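Side-chain contacts in START domain-containing protein 10 (PDB 6SER), which transfers phosphatidylcholine and phosphatidylethanolamine between membranes, preferring species with a palmitoyl or stearoyl chain at sn-1 and an unsaturated 18-carbon chain at sn-2: residues H232-P235 against W236-P239; W136-G140 against A141-I145; N201-S204 against Q205-P209; C37-E40 against V41-L45. All blocks are in the same frame, centred on the assembly; numbering follows the deposited sequence.

Overall arrangement
Along the chain the order is contact 4, contact 2, contact 3, contact 1. Contacts 2 and 4 both reach the curved, mostly antiparallel sheet of the START domain: contact 4 is the turn from helix 27-38 into strand 43-49, contact 2 the hairpin tip between strands 127-139 and 142-151, their centres about 21 Å apart. Contact 3 is a piece of helix 197-227, the long helix lying against that sheet, with its centre about 17 Å from that of contact 4. Contact 1 follows this helix, on the opposite side of the chain's centre, and touches contact 2. Together they sample the helix-grip fold in which START proteins enclose their lipid.

Contact 1 (H232-P235 against W236-P239); sequences HFKP and WLHP
K234 O is reached by two backbone N-H groups, those of L237 at 2.9 Å and H238 at 3.0 Å. They come from different directions: the H238 donor lies in the carbonyl plane, the L237 donor well above it, so one oxygen closes two overlapping turns, from K234 to L237 and from K234 to H238.

The apolar contacts gather round the W236 indole. K234 CA sits almost squarely over its six-membered ring, 3.8 Å from the centroid and 5° off the normal, a CH-pi contact. Further along the residue, K234 CG comes to 3.6 Å of W236 CZ2 and CD runs on to meet L237 CD1 at 3.8 Å. The P235 ring touches the indole obliquely, CD lying 3.8 Å from W236 CZ3. With chi1 at 51°, CG of W236 stands between its own N and C, and the indole folds back over the preceding residues.

Two polar ends finish on one carboxylate: K234 NZ makes a salt bridge and W236 NE1 a hydrogen bond with D84 of helix 79-87, while H87 stacks on the indole. The arrangement is a single helix-like turn outside any regular helix, tying the chain beyond helix 197-227 to helix 79-87.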
ATOM      1  N   HIS A 232      15.995 -16.932   5.400  1.00 45.67           N
ATOM      2  CA  HIS A 232      15.946 -17.461   4.038  1.00 43.85           C
ATOM      3  C   HIS A 232      14.541 -17.454   3.458  1.00 42.16           C
ATOM      4  O   HIS A 232      14.387 -17.594   2.242  1.00 40.50           O
ATOM      5  CB  HIS A 232      16.466 -18.910   3.990  1.00 58.30           C
ATOM      6  CG  HIS A 232      17.786 -19.115   4.677  1.00 67.52           C
ATOM      7  ND1 HIS A 232      18.180 -20.337   5.191  1.00 72.98           N
ATOM      8  CD2 HIS A 232      18.805 -18.257   4.931  1.00 75.93           C
ATOM      9  CE1 HIS A 232      19.379 -20.219   5.739  1.00 64.65           C
ATOM     10  NE2 HIS A 232      19.780 -18.967   5.594  1.00 73.61           N
ATOM     11  N   PHE A 233      13.520 -17.300   4.295  1.00 39.22           N
ATOM     12  CA  PHE A 233      12.123 -17.389   3.862  1.00 38.68           C
ATOM     13  C   PHE A 233      11.637 -16.019   3.405  1.00 35.86           C
ATOM     14  O   PHE A 233      11.239 -15.184   4.218  1.00 27.78           O
ATOM     15  CB  PHE A 233      11.257 -17.933   4.989  1.00 31.24           C
ATOM     16  CG  PHE A 233       9.851 -18.248   4.589  1.00 39.55           C
ATOM     17  CD1 PHE A 233       8.803 -17.957   5.447  1.00 47.39           C
ATOM     18  CD2 PHE A 233       9.576 -18.841   3.367  1.00 36.42           C
ATOM     19  CE1 PHE A 233       7.503 -18.247   5.094  1.00 51.42           C
ATOM     20  CE2 PHE A 233       8.278 -19.146   3.011  1.00 33.32           C
ATOM     21  CZ  PHE A 233       7.236 -18.843   3.874  1.00 37.89           C
ATOM     22  N   LYS A 234      11.684 -15.793   2.093  1.00 29.06           N
ATOM     23  CA  LYS A 234      11.223 -14.554   1.471  1.00 34.30           C
ATOM     24  C   LYS A 234      10.484 -14.944   0.205  1.00 33.67           C
ATOM     25  O   LYS A 234      11.029 -14.861  -0.905  1.00 33.31           O
ATOM     26  CB  LYS A 234      12.392 -13.614   1.163  1.00 30.96           C
ATOM     27  CG  LYS A 234      13.138 -13.119   2.386  1.00 33.73           C
ATOM     28  CD  LYS A 234      14.225 -12.130   1.997  1.00 36.17           C
ATOM     29  CE  LYS A 234      14.928 -11.590   3.224  1.00 30.48           C
ATOM     30  NZ  LYS A 234      15.990 -10.604   2.867  1.00 34.44           N
ATOM     31  N   PRO A 235       9.238 -15.406   0.333  1.00 29.02           N
ATOM     32  CA  PRO A 235       8.486 -15.843  -0.856  1.00 29.25           C
ATOM     33  C   PRO A 235       8.246 -14.754  -1.879  1.00 32.17           C
ATOM     34  O   PRO A 235       7.943 -15.089  -3.030  1.00 30.22           O
ATOM     35  CB  PRO A 235       7.159 -16.352  -0.270  1.00 34.79           C
ATOM     36  CG  PRO A 235       7.043 -15.691   1.077  1.00 34.25           C
ATOM     37  CD  PRO A 235       8.471 -15.618   1.575  1.00 34.97           C
ATOM     38  N   TRP A 236       8.339 -13.469  -1.508  1.00 31.78           N
ATOM     39  CA  TRP A 236       8.197 -12.414  -2.512  1.00 32.72           C
ATOM     40  C   TRP A 236       9.379 -12.386  -3.471  1.00 32.88           C
ATOM     41  O   TRP A 236       9.247 -11.896  -4.600  1.00 34.79           O
ATOM     42  CB  TRP A 236       8.026 -11.049  -1.844  1.00 25.18           C
ATOM     43  CG  TRP A 236       9.058 -10.725  -0.798  1.00 30.36           C
ATOM     44  CD1 TRP A 236      10.206  -9.991  -0.971  1.00 27.38           C
ATOM     45  CD2 TRP A 236       9.023 -11.091   0.589  1.00 26.80           C
ATOM     46  NE1 TRP A 236      10.886  -9.888   0.220  1.00 27.55           N
ATOM     47  CE2 TRP A 236      10.184 -10.555   1.192  1.00 26.86           C
ATOM     48  CE3 TRP A 236       8.133 -11.828   1.377  1.00 30.94           C
ATOM     49  CZ2 TRP A 236      10.467 -10.723   2.544  1.00 20.56           C
ATOM     50  CZ3 TRP A 236       8.423 -12.002   2.721  1.00 27.38           C
ATOM     51  CH2 TRP A 236       9.579 -11.451   3.289  1.00 27.07           C
ATOM     52  N   LEU A 237      10.534 -12.901  -3.043  1.00 35.65           N
ATOM     53  CA  LEU A 237      11.689 -13.068  -3.919  1.00 30.95           C
ATOM     54  C   LEU A 237      11.743 -14.453  -4.549  1.00 35.10           C
ATOM     55  O   LEU A 237      12.276 -14.602  -5.652  1.00 36.79           O
ATOM     56  CB  LEU A 237      12.989 -12.826  -3.137  1.00 29.86           C
ATOM     57  CG  LEU A 237      13.102 -11.493  -2.402  1.00 36.24           C
ATOM     58  CD1 LEU A 237      14.456 -11.353  -1.703  1.00 32.79           C
ATOM     59  CD2 LEU A 237      12.870 -10.349  -3.387  1.00 31.98           C
ATOM     60  N   HIS A 238      11.200 -15.471  -3.876  1.00 37.56           N
ATOM     61  CA  HIS A 238      11.259 -16.858  -4.341  1.00 36.30           C
ATOM     62  C   HIS A 238       9.846 -17.413  -4.331  1.00 30.95           C
ATOM     63  O   HIS A 238       9.379 -17.939  -3.311  1.00 35.16           O
ATOM     64  CB  HIS A 238      12.198 -17.688  -3.470  1.00 30.39           C
ATOM     65  CG  HIS A 238      13.536 -17.052  -3.272  1.00 39.13           C
ATOM     66  ND1 HIS A 238      14.474 -16.971  -4.278  1.00 36.78           N
ATOM     67  CD2 HIS A 238      14.082 -16.437  -2.196  1.00 44.98           C
ATOM     68  CE1 HIS A 238      15.547 -16.347  -3.826  1.00 38.42           C
ATOM     69  NE2 HIS A 238      15.336 -16.015  -2.564  1.00 40.11           N
ATOM     70  N   PRO A 239       9.129 -17.309  -5.447  1.00 33.01           N
ATOM     71  CA  PRO A 239       7.700 -17.660  -5.429  1.00 34.63           C
ATOM     72  C   PRO A 239       7.439 -19.137  -5.214  1.00 41.31           C
ATOM     73  O   PRO A 239       6.312 -19.497  -4.852  1.00 38.41           O
ATOM     74  CB  PRO A 239       7.198 -17.184  -6.801  1.00 37.65           C
ATOM     75  CG  PRO A 239       8.431 -17.051  -7.649  1.00 39.98           C
ATOM     76  CD  PRO A 239       9.560 -16.727  -6.731  1.00 31.26           C
TER

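Contact 2 (W136-G140 against A141-I145); sequences WLPMG and ADYII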
ATOM      1  N   TRP A 136       3.218  -6.856  -7.745  1.00 24.82           N
ATOM      2  CA  TRP A 136       4.548  -6.292  -7.579  1.00 27.66           C
ATOM      3  C   TRP A 136       5.413  -6.588  -8.792  1.00 28.71           C
ATOM      4  O   TRP A 136       5.239  -7.605  -9.467  1.00 29.80           O
ATOM      5  CB  TRP A 136       5.228  -6.828  -6.314  1.00 24.20           C
ATOM      6  CG  TRP A 136       5.176  -8.317  -6.148  1.00 25.78           C
ATOM      7  CD1 TRP A 136       6.166  -9.208  -6.464  1.00 23.54           C
ATOM      8  CD2 TRP A 136       4.101  -9.092  -5.592  1.00 24.98           C
ATOM      9  NE1 TRP A 136       5.771 -10.489  -6.145  1.00 24.79           N
ATOM     10  CE2 TRP A 136       4.507 -10.447  -5.617  1.00 25.36           C
ATOM     11  CE3 TRP A 136       2.840  -8.776  -5.076  1.00 25.97           C
ATOM     12  CZ2 TRP A 136       3.693 -11.483  -5.142  1.00 28.81           C
ATOM     13  CZ3 TRP A 136       2.025  -9.806  -4.619  1.00 22.98           C
ATOM     14  CH2 TRP A 136       2.455 -11.140  -4.652  1.00 28.87           C
ATOM     15  N   LEU A 137       6.359  -5.684  -9.058  1.00 33.14           N
ATOM     16  CA  LEU A 137       7.216  -5.793 -10.230  1.00 30.95           C
ATOM     17  C   LEU A 137       8.558  -5.106 -10.006  1.00 37.70           C
ATOM     18  O   LEU A 137       8.617  -3.872  -9.911  1.00 35.50           O
ATOM     19  CB  LEU A 137       6.525  -5.182 -11.456  1.00 30.51           C
ATOM     20  CG  LEU A 137       7.203  -5.402 -12.810  1.00 41.55           C
ATOM     21  CD1 LEU A 137       7.295  -6.896 -13.115  1.00 33.39           C
ATOM     22  CD2 LEU A 137       6.444  -4.675 -13.912  1.00 43.62           C
ATOM     23  N   PRO A 138       9.678  -5.822 -10.000  1.00 32.69           N
ATOM     24  CA  PRO A 138      10.972  -5.179  -9.980  1.00 38.98           C
ATOM     25  C   PRO A 138      11.221  -4.644 -11.392  1.00 37.79           C
ATOM     26  O   PRO A 138      11.029  -5.342 -12.242  1.00 44.47           O
ATOM     27  CB  PRO A 138      11.921  -6.330  -9.736  1.00 32.34           C
ATOM     28  CG  PRO A 138      11.038  -7.361  -9.167  1.00 37.99           C
ATOM     29  CD  PRO A 138       9.725  -7.223  -9.870  1.00 31.28           C
ATOM     30  N   MET A 139      11.542  -3.375 -11.563  1.00 44.48           N
ATOM     31  CA  MET A 139      11.798  -2.829 -12.916  1.00 53.45           C
ATOM     32  C   MET A 139      13.252  -2.398 -12.914  1.00 63.95           C
ATOM     33  O   MET A 139      13.524  -1.297 -12.544  1.00 68.87           O
ATOM     34  CB  MET A 139      10.957  -1.610 -13.304  1.00 55.35           C
ATOM     35  CG  MET A 139       9.467  -1.797 -13.459  1.00 71.81           C
ATOM     36  SD  MET A 139       8.897  -2.997 -14.720  1.00105.36           S
ATOM     37  CE  MET A 139       9.391  -2.219 -16.253  1.00 62.87           C
ATOM     38  N   GLY A 140      14.145  -3.302 -13.253  1.00 66.77           N
ATOM     39  CA  GLY A 140      15.572  -2.977 -13.298  1.00 71.28           C
ATOM     40  C   GLY A 140      16.096  -2.810 -11.916  1.00 73.94           C
ATOM     41  O   GLY A 140      16.149  -3.757 -11.194  1.00 77.96           O
ATOM     42  N   ALA A 141      16.434  -1.593 -11.580  1.00 75.98           N
ATOM     43  CA  ALA A 141      16.891  -1.277 -10.235  1.00 78.80           C
ATOM     44  C   ALA A 141      15.761  -0.848  -9.307  1.00 73.61           C
ATOM     45  O   ALA A 141      15.972  -0.784  -8.089  1.00 75.55           O
ATOM     46  CB  ALA A 141      17.956  -0.178 -10.286  1.00 77.20           C
ATOM     47  N   ASP A 142      14.577  -0.572  -9.846  1.00 66.70           N
ATOM     48  CA  ASP A 142      13.452  -0.065  -9.080  1.00 54.06           C
ATOM     49  C   ASP A 142      12.427  -1.159  -8.814  1.00 45.86           C
ATOM     50  O   ASP A 142      12.456  -2.235  -9.414  1.00 46.24           O
ATOM     51  CB  ASP A 142      12.784   1.097  -9.812  1.00 47.14           C
ATOM     52  CG  ASP A 142      13.771   2.172 -10.192  1.00 59.38           C
ATOM     53  OD1 ASP A 142      13.467   2.969 -11.105  1.00 44.56           O
ATOM     54  OD2 ASP A 142      14.863   2.201  -9.581  1.00 55.62           O
ATOM     55  N   TYR A 143      11.507  -0.860  -7.900  1.00 35.47           N
ATOM     56  CA  TYR A 143      10.425  -1.761  -7.549  1.00 29.06           C
ATOM     57  C   TYR A 143       9.106  -1.000  -7.508  1.00 40.39           C
ATOM     58  O   TYR A 143       9.047   0.160  -7.085  1.00 30.48           O
ATOM     59  CB  TYR A 143      10.645  -2.426  -6.187  1.00 26.56           C
ATOM     60  CG  TYR A 143      11.951  -3.168  -5.978  1.00 25.63           C
ATOM     61  CD1 TYR A 143      13.058  -2.530  -5.425  1.00 31.95           C
ATOM     62  CD2 TYR A 143      12.058  -4.522  -6.277  1.00 32.71           C
ATOM     63  CE1 TYR A 143      14.255  -3.219  -5.201  1.00 36.29           C
ATOM     64  CE2 TYR A 143      13.237  -5.223  -6.051  1.00 37.84           C
ATOM     65  CZ  TYR A 143      14.334  -4.566  -5.517  1.00 34.62           C
ATOM     66  OH  TYR A 143      15.497  -5.268  -5.305  1.00 46.88           O
ATOM     67  N   ILE A 144       8.041  -1.673  -7.929  1.00 29.40           N
ATOM     68  CA  ILE A 144       6.684  -1.170  -7.756  1.00 31.38           C
ATOM     69  C   ILE A 144       5.848  -2.247  -7.084  1.00 33.12           C
ATOM     70  O   ILE A 144       5.889  -3.414  -7.487  1.00 31.52           O
ATOM     71  CB  ILE A 144       6.040  -0.764  -9.089  1.00 29.38           C
ATOM     72  CG1 ILE A 144       6.786   0.412  -9.710  1.00 35.37           C
ATOM     73  CG2 ILE A 144       4.578  -0.411  -8.880  1.00 25.49           C
ATOM     74  CD1 ILE A 144       6.185   0.877 -11.019  1.00 42.63           C
ATOM     75  N   ILE A 145       5.088  -1.854  -6.067  1.00 30.16           N
ATOM     76  CA  ILE A 145       4.042  -2.678  -5.479  1.00 30.35           C
ATOM     77  C   ILE A 145       2.777  -1.841  -5.468  1.00 36.99           C
ATOM     78  O   ILE A 145       2.770  -0.757  -4.876  1.00 37.99           O
ATOM     79  CB  ILE A 145       4.381  -3.123  -4.050  1.00 36.60           C
ATOM     80  CG1 ILE A 145       5.836  -3.554  -3.942  1.00 41.69           C
ATOM     81  CG2 ILE A 145       3.489  -4.273  -3.642  1.00 34.80           C
ATOM     82  CD1 ILE A 145       6.211  -3.988  -2.553  1.00 39.86           C
TER
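I144 O takes the N-H of L137 at 2.8 Å, the donor arriving close to the line of the carbonyl bond. A CA-H contact is added from the residue before, W136 CA lying 3.2 Å from I144 O. The return bond, I144 N to L137 O, measures 3.0 Å and completes the hydrogen-bonded pair. One step toward the turn, M139 and D142 form a second such pair, with D142 N 3.0 Å from M139 O. D142 O accepts M139 N and is also touched by P138 CA-H, repeating the pattern around I144 O.

P138 falls at a non-hydrogen-bonded position opposite Y143, so its lack of an N-H costs this ladder nothing. Its CB meets the Y143 ring obliquely, 3.9 Å from CD2; beyond that contact the tyrosine stacks with Y83. On the same face W136 CB packs 4.1 Å from I145 CG2. The indole itself does not follow: chi1 of 49° sets CG between the backbone N and the carbonyl carbon and sends the ring off to meet H87 edge-to-face and to touch Y83. L137 and I144 point to the other face, where both pack on F30 of helix 27-38, and I144 also reaches F33 and R34.

At the tip G140 and A141 occupy the two central places of a type II' turn, with G140 at positive phi, 72°. The strand axes run 166° to one another and 4.4 Å apart: this is a classic two-residue beta hairpin, here joining the end of strand 127-139 to the start of strand 142-151 in the curved START sheet.

Contact 3 (N201-S204 against Q205-P209); sequences NKSS and QFLAP
Q205, F206 and L207 each donate their N-H one helical turn back, to N201 O, K202 O and S203 O at 3.2, 2.9 and 3.0 Å, the last of these nearly in line with its carbonyl. The run of helical bonds falters at A208, whose bond to S204 O is weak, and P209 has no N-H to extend it, so the helix kinks there.

Q205 lies back along the preceding turn: CB rests 3.3 Å from N201 O, and the extended chain beyond CG brings the amide alongside that carbonyl, NE2 3.2 Å from N201 O and OE1 making a weak hydrogen bond with T46. S204 OG, tucked back over the helix backbone (chi1 75°), makes a weak hydrogen bond to V200 O. S203 OG touches L207 CD1 at 3.8 Å, and A208 CB presses to 3.1 Å of S204 O. N201 fixes its amide outside the helix, OD1 on H66 N and ND2 on T64 O.

S204 and Q205 turn to I68, and P209 to V52 and V54, on the sheet. Residues 201-209 are a proline-kinked stretch of the C-terminal helix of the START domain, which closes over the sheet in the helix-grip fold.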
ATOM      1  N   ASN A 201      -8.945  13.671   3.941  1.00 40.16           N
ATOM      2  CA  ASN A 201      -7.880  14.361   3.215  1.00 49.57           C
ATOM      3  C   ASN A 201      -6.904  15.041   4.170  1.00 48.55           C
ATOM      4  O   ASN A 201      -5.686  14.919   4.014  1.00 51.78           O
ATOM      5  CB  ASN A 201      -8.476  15.390   2.254  1.00 34.37           C
ATOM      6  CG  ASN A 201      -9.260  14.758   1.121  1.00 49.70           C
ATOM      7  OD1 ASN A 201      -9.038  13.597   0.762  1.00 46.19           O
ATOM      8  ND2 ASN A 201     -10.182  15.525   0.540  1.00 41.04           N
ATOM      9  N   LYS A 202      -7.424  15.760   5.168  1.00 45.80           N
ATOM     10  CA  LYS A 202      -6.557  16.509   6.076  1.00 47.56           C
ATOM     11  C   LYS A 202      -5.757  15.570   6.962  1.00 45.82           C
ATOM     12  O   LYS A 202      -4.543  15.741   7.137  1.00 47.51           O
ATOM     13  CB  LYS A 202      -7.398  17.473   6.927  1.00 53.74           C
ATOM     14  CG  LYS A 202      -6.636  18.248   8.023  1.00 60.53           C
ATOM     15  CD  LYS A 202      -6.647  17.548   9.402  1.00 66.44           C
ATOM     16  CE  LYS A 202      -8.047  17.466  10.016  1.00 72.08           C
ATOM     17  NZ  LYS A 202      -8.074  16.630  11.265  1.00 62.01           N
ATOM     18  N   SER A 203      -6.436  14.575   7.535  1.00 44.81           N
ATOM     19  CA  SER A 203      -5.801  13.636   8.452  1.00 45.82           C
ATOM     20  C   SER A 203      -4.686  12.851   7.767  1.00 47.45           C
ATOM     21  O   SER A 203      -3.561  12.773   8.277  1.00 40.46           O
ATOM     22  CB  SER A 203      -6.857  12.685   9.013  1.00 41.20           C
ATOM     23  OG  SER A 203      -6.260  11.696   9.830  1.00 52.76           O
ATOM     24  N   SER A 204      -4.985  12.251   6.611  1.00 44.39           N
ATOM     25  CA  SER A 204      -3.977  11.452   5.923  1.00 41.84           C
ATOM     26  C   SER A 204      -2.794  12.305   5.481  1.00 45.35           C
ATOM     27  O   SER A 204      -1.661  11.819   5.432  1.00 48.73           O
ATOM     28  CB  SER A 204      -4.609  10.726   4.734  1.00 46.47           C
ATOM     29  OG  SER A 204      -4.847  11.606   3.652  1.00 60.71           O
ATOM     30  N   GLN A 205      -3.032  13.579   5.173  1.00 51.52           N
ATOM     31  CA  GLN A 205      -1.943  14.508   4.890  1.00 50.46           C
ATOM     32  C   GLN A 205      -1.093  14.756   6.125  1.00 50.83           C
ATOM     33  O   GLN A 205       0.142  14.768   6.053  1.00 43.91           O
ATOM     34  CB  GLN A 205      -2.524  15.827   4.411  1.00 53.69           C
ATOM     35  CG  GLN A 205      -2.026  16.325   3.112  1.00 56.22           C
ATOM     36  CD  GLN A 205      -2.943  17.396   2.614  1.00 72.65           C
ATOM     37  OE1 GLN A 205      -2.632  18.583   2.692  1.00 75.60           O
ATOM     38  NE2 GLN A 205      -4.114  16.989   2.128  1.00 61.42           N
ATOM     39  N   PHE A 206      -1.750  14.965   7.268  1.00 51.77           N
ATOM     40  CA  PHE A 206      -1.057  15.365   8.485  1.00 53.73           C
ATOM     41  C   PHE A 206      -0.207  14.237   9.055  1.00 49.11           C
ATOM     42  O   PHE A 206       0.858  14.492   9.625  1.00 53.44           O
ATOM     43  CB  PHE A 206      -2.083  15.837   9.514  1.00 55.33           C
ATOM     44  CG  PHE A 206      -1.484  16.264  10.821  1.00 69.61           C
ATOM     45  CD1 PHE A 206      -1.462  15.396  11.908  1.00 64.26           C
ATOM     46  CD2 PHE A 206      -0.956  17.537  10.970  1.00 68.24           C
ATOM     47  CE1 PHE A 206      -0.916  15.788  13.118  1.00 63.62           C
ATOM     48  CE2 PHE A 206      -0.408  17.938  12.176  1.00 75.20           C
ATOM     49  CZ  PHE A 206      -0.387  17.060  13.253  1.00 71.94           C
ATOM     50  N   LEU A 207      -0.662  12.999   8.930  1.00 50.18           N
ATOM     51  CA  LEU A 207       0.025  11.867   9.528  1.00 46.78           C
ATOM     52  C   LEU A 207       0.995  11.192   8.572  1.00 47.31           C
ATOM     53  O   LEU A 207       1.815  10.380   9.016  1.00 51.13           O
ATOM     54  CB  LEU A 207      -1.001  10.842  10.022  1.00 47.09           C
ATOM     55  CG  LEU A 207      -1.938  11.303  11.136  1.00 47.95           C
ATOM     56  CD1 LEU A 207      -3.046  10.277  11.336  1.00 47.30           C
ATOM     57  CD2 LEU A 207      -1.157  11.514  12.424  1.00 42.18           C
ATOM     58  N   ALA A 208       0.916  11.511   7.282  1.00 43.99           N
ATOM     59  CA  ALA A 208       1.731  10.824   6.284  1.00 51.37           C
ATOM     60  C   ALA A 208       3.223  10.891   6.582  1.00 48.65           C
ATOM     61  O   ALA A 208       3.871   9.831   6.578  1.00 44.63           O
ATOM     62  CB  ALA A 208       1.407  11.373   4.889  1.00 47.21           C
ATOM     63  N   PRO A 209       3.829  12.059   6.840  1.00 52.14           N
ATOM     64  CA  PRO A 209       5.273  12.061   7.130  1.00 43.12           C
ATOM     65  C   PRO A 209       5.640  11.214   8.332  1.00 51.62           C
ATOM     66  O   PRO A 209       6.714  10.601   8.342  1.00 45.47           O
ATOM     67  CB  PRO A 209       5.588  13.549   7.365  1.00 47.23           C
ATOM     68  CG  PRO A 209       4.277  14.179   7.671  1.00 49.41           C
ATOM     69  CD  PRO A 209       3.275  13.428   6.862  1.00 39.29           C
TER

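Contact 4 (C37-E40 against V41-L45); sequences CEAE and VGWNL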
ATOM      1  N   CYS A  37       3.609   8.596  -9.920  1.00 39.04           N
ATOM      2  CA  CYS A  37       4.521   8.977  -8.842  1.00 43.22           C
ATOM      3  C   CYS A  37       5.490  10.069  -9.287  1.00 36.42           C
ATOM      4  O   CYS A  37       5.715  11.039  -8.555  1.00 41.23           O
ATOM      5  CB  CYS A  37       5.288   7.747  -8.343  1.00 34.13           C
ATOM      6  SG  CYS A  37       4.255   6.507  -7.533  1.00 41.49           S
ATOM      7  N   GLU A  38       6.063   9.932 -10.486  1.00 36.21           N
ATOM      8  CA  GLU A  38       7.049  10.888 -10.982  1.00 43.03           C
ATOM      9  C   GLU A  38       6.421  12.200 -11.445  1.00 49.93           C
ATOM     10  O   GLU A  38       7.135  13.199 -11.597  1.00 50.03           O
ATOM     11  CB  GLU A  38       7.837  10.268 -12.141  1.00 50.62           C
ATOM     12  CG  GLU A  38       8.580   8.972 -11.802  1.00 58.71           C
ATOM     13  CD  GLU A  38       9.058   8.228 -13.042  1.00 60.81           C
ATOM     14  OE1 GLU A  38       8.437   8.400 -14.115  1.00 59.58           O
ATOM     15  OE2 GLU A  38      10.055   7.475 -12.943  1.00 64.06           O
ATOM     16  N   ALA A  39       5.114  12.216 -11.692  1.00 46.57           N
ATOM     17  CA  ALA A  39       4.463  13.416 -12.192  1.00 43.36           C
ATOM     18  C   ALA A  39       4.392  14.481 -11.106  1.00 46.43           C
ATOM     19  O   ALA A  39       4.145  14.182  -9.934  1.00 42.21           O
ATOM     20  CB  ALA A  39       3.058  13.085 -12.696  1.00 36.12           C
ATOM     21  N   GLU A  40       4.616  15.733 -11.496  1.00 39.80           N
ATOM     22  CA  GLU A  40       4.447  16.856 -10.582  1.00 40.02           C
ATOM     23  C   GLU A  40       3.299  17.769 -10.956  1.00 35.71           C
ATOM     24  O   GLU A  40       2.631  18.296 -10.064  1.00 36.27           O
ATOM     25  CB  GLU A  40       5.724  17.707 -10.509  1.00 34.10           C
ATOM     26  CG  GLU A  40       6.964  17.011 -10.998  1.00 40.00           C
ATOM     27  CD  GLU A  40       8.164  17.932 -10.984  1.00 45.54           C
ATOM     28  OE1 GLU A  40       8.157  18.935 -11.737  1.00 36.61           O
ATOM     29  OE2 GLU A  40       9.103  17.663 -10.205  1.00 34.90           O
ATOM     30  N   VAL A  41       3.070  17.992 -12.250  1.00 36.89           N
ATOM     31  CA  VAL A  41       1.918  18.775 -12.661  1.00 45.68           C
ATOM     32  C   VAL A  41       0.656  18.107 -12.138  1.00 53.91           C
ATOM     33  O   VAL A  41       0.514  16.874 -12.173  1.00 45.00           O
ATOM     34  CB  VAL A  41       1.885  18.924 -14.190  1.00 49.10           C
ATOM     35  CG1 VAL A  41       1.997  17.564 -14.845  1.00 65.55           C
ATOM     36  CG2 VAL A  41       0.607  19.609 -14.616  1.00 56.98           C
ATOM     37  N   GLY A  42      -0.261  18.920 -11.625  1.00 51.36           N
ATOM     38  CA  GLY A  42      -1.448  18.411 -10.992  1.00 49.36           C
ATOM     39  C   GLY A  42      -1.262  18.001  -9.551  1.00 50.25           C
ATOM     40  O   GLY A  42      -2.203  17.466  -8.952  1.00 52.47           O
ATOM     41  N   TRP A  43      -0.081  18.220  -8.985  1.00 44.25           N
ATOM     42  CA  TRP A  43       0.182  17.993  -7.571  1.00 47.24           C
ATOM     43  C   TRP A  43       0.676  19.287  -6.939  1.00 44.81           C
ATOM     44  O   TRP A  43       1.517  19.988  -7.507  1.00 50.54           O
ATOM     45  CB  TRP A  43       1.225  16.883  -7.361  1.00 39.69           C
ATOM     46  CG  TRP A  43       0.799  15.561  -7.910  1.00 45.92           C
ATOM     47  CD1 TRP A  43       0.993  15.099  -9.181  1.00 47.59           C
ATOM     48  CD2 TRP A  43       0.097  14.526  -7.207  1.00 35.17           C
ATOM     49  NE1 TRP A  43       0.454  13.835  -9.313  1.00 40.97           N
ATOM     50  CE2 TRP A  43      -0.095  13.462  -8.114  1.00 40.93           C
ATOM     51  CE3 TRP A  43      -0.385  14.394  -5.899  1.00 38.84           C
ATOM     52  CZ2 TRP A  43      -0.753  12.282  -7.754  1.00 36.32           C
ATOM     53  CZ3 TRP A  43      -1.036  13.217  -5.545  1.00 40.95           C
ATOM     54  CH2 TRP A  43      -1.212  12.181  -6.471  1.00 36.21           C
ATOM     55  N   ASN A  44       0.151  19.596  -5.762  1.00 40.57           N
ATOM     56  CA  ASN A  44       0.596  20.737  -4.983  1.00 41.11           C
ATOM     57  C   ASN A  44       1.380  20.233  -3.785  1.00 45.23           C
ATOM     58  O   ASN A  44       0.946  19.293  -3.110  1.00 45.04           O
ATOM     59  CB  ASN A  44      -0.589  21.586  -4.523  1.00 50.30           C
ATOM     60  CG  ASN A  44      -1.407  22.108  -5.683  1.00 56.24           C
ATOM     61  OD1 ASN A  44      -0.863  22.472  -6.728  1.00 50.37           O
ATOM     62  ND2 ASN A  44      -2.724  22.137  -5.509  1.00 70.01           N
ATOM     63  N   LEU A  45       2.530  20.847  -3.537  1.00 45.23           N
ATOM     64  CA  LEU A  45       3.306  20.540  -2.350  1.00 45.67           C
ATOM     65  C   LEU A  45       2.588  21.064  -1.113  1.00 42.18           C
ATOM     66  O   LEU A  45       2.053  22.174  -1.107  1.00 48.12           O
ATOM     67  CB  LEU A  45       4.704  21.149  -2.469  1.00 42.85           C
ATOM     68  CG  LEU A  45       5.835  20.686  -1.543  1.00 52.95           C
ATOM     69  CD1 LEU A  45       5.738  21.305  -0.153  1.00 51.53           C
ATOM     70  CD2 LEU A  45       5.899  19.162  -1.462  1.00 43.76           C
TER
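W43 meets the preceding loop from its first side-chain atom: CB lies 3.4 Å from E40 O, the same oxygen that accepts the W43 backbone N-H at 2.9 Å. That donor stands above the plane of the E40 carbonyl. Chi1 of -61° places CG beside the backbone N and anti to the carbonyl carbon, which swings the indole back toward residues 39 and 40. E40 O consequently lies at the edge of the ring, near its plane, 3.9 Å from CG.

The next atom out, CD1, keeps E40 O nearby but comes closer to A39 O, at 3.4 Å, which approaches the ring obliquely. NE1 is 3.8 Å from the same A39 O, and A39 CB stands 4.3 Å from NE1.

What bends the chain here is a type II beta turn from E40 to W43, with V41 and G42 in the middle; G42 takes the positive phi, 83°, that this turn needs at its third position. Helix 27-38 has ended just before A39, and the turn delivers W43 into strand 43-49; G42, just before the strand, and N44 within it bond through their backbones to A58 and V56.

Past the loop, the buried indole packs on W55 and Q57 of the neighbouring strand and on L186. K69 makes a cation-pi contact with it, and the same ammonium group, NZ, is hydrogen-bonded to C37 O.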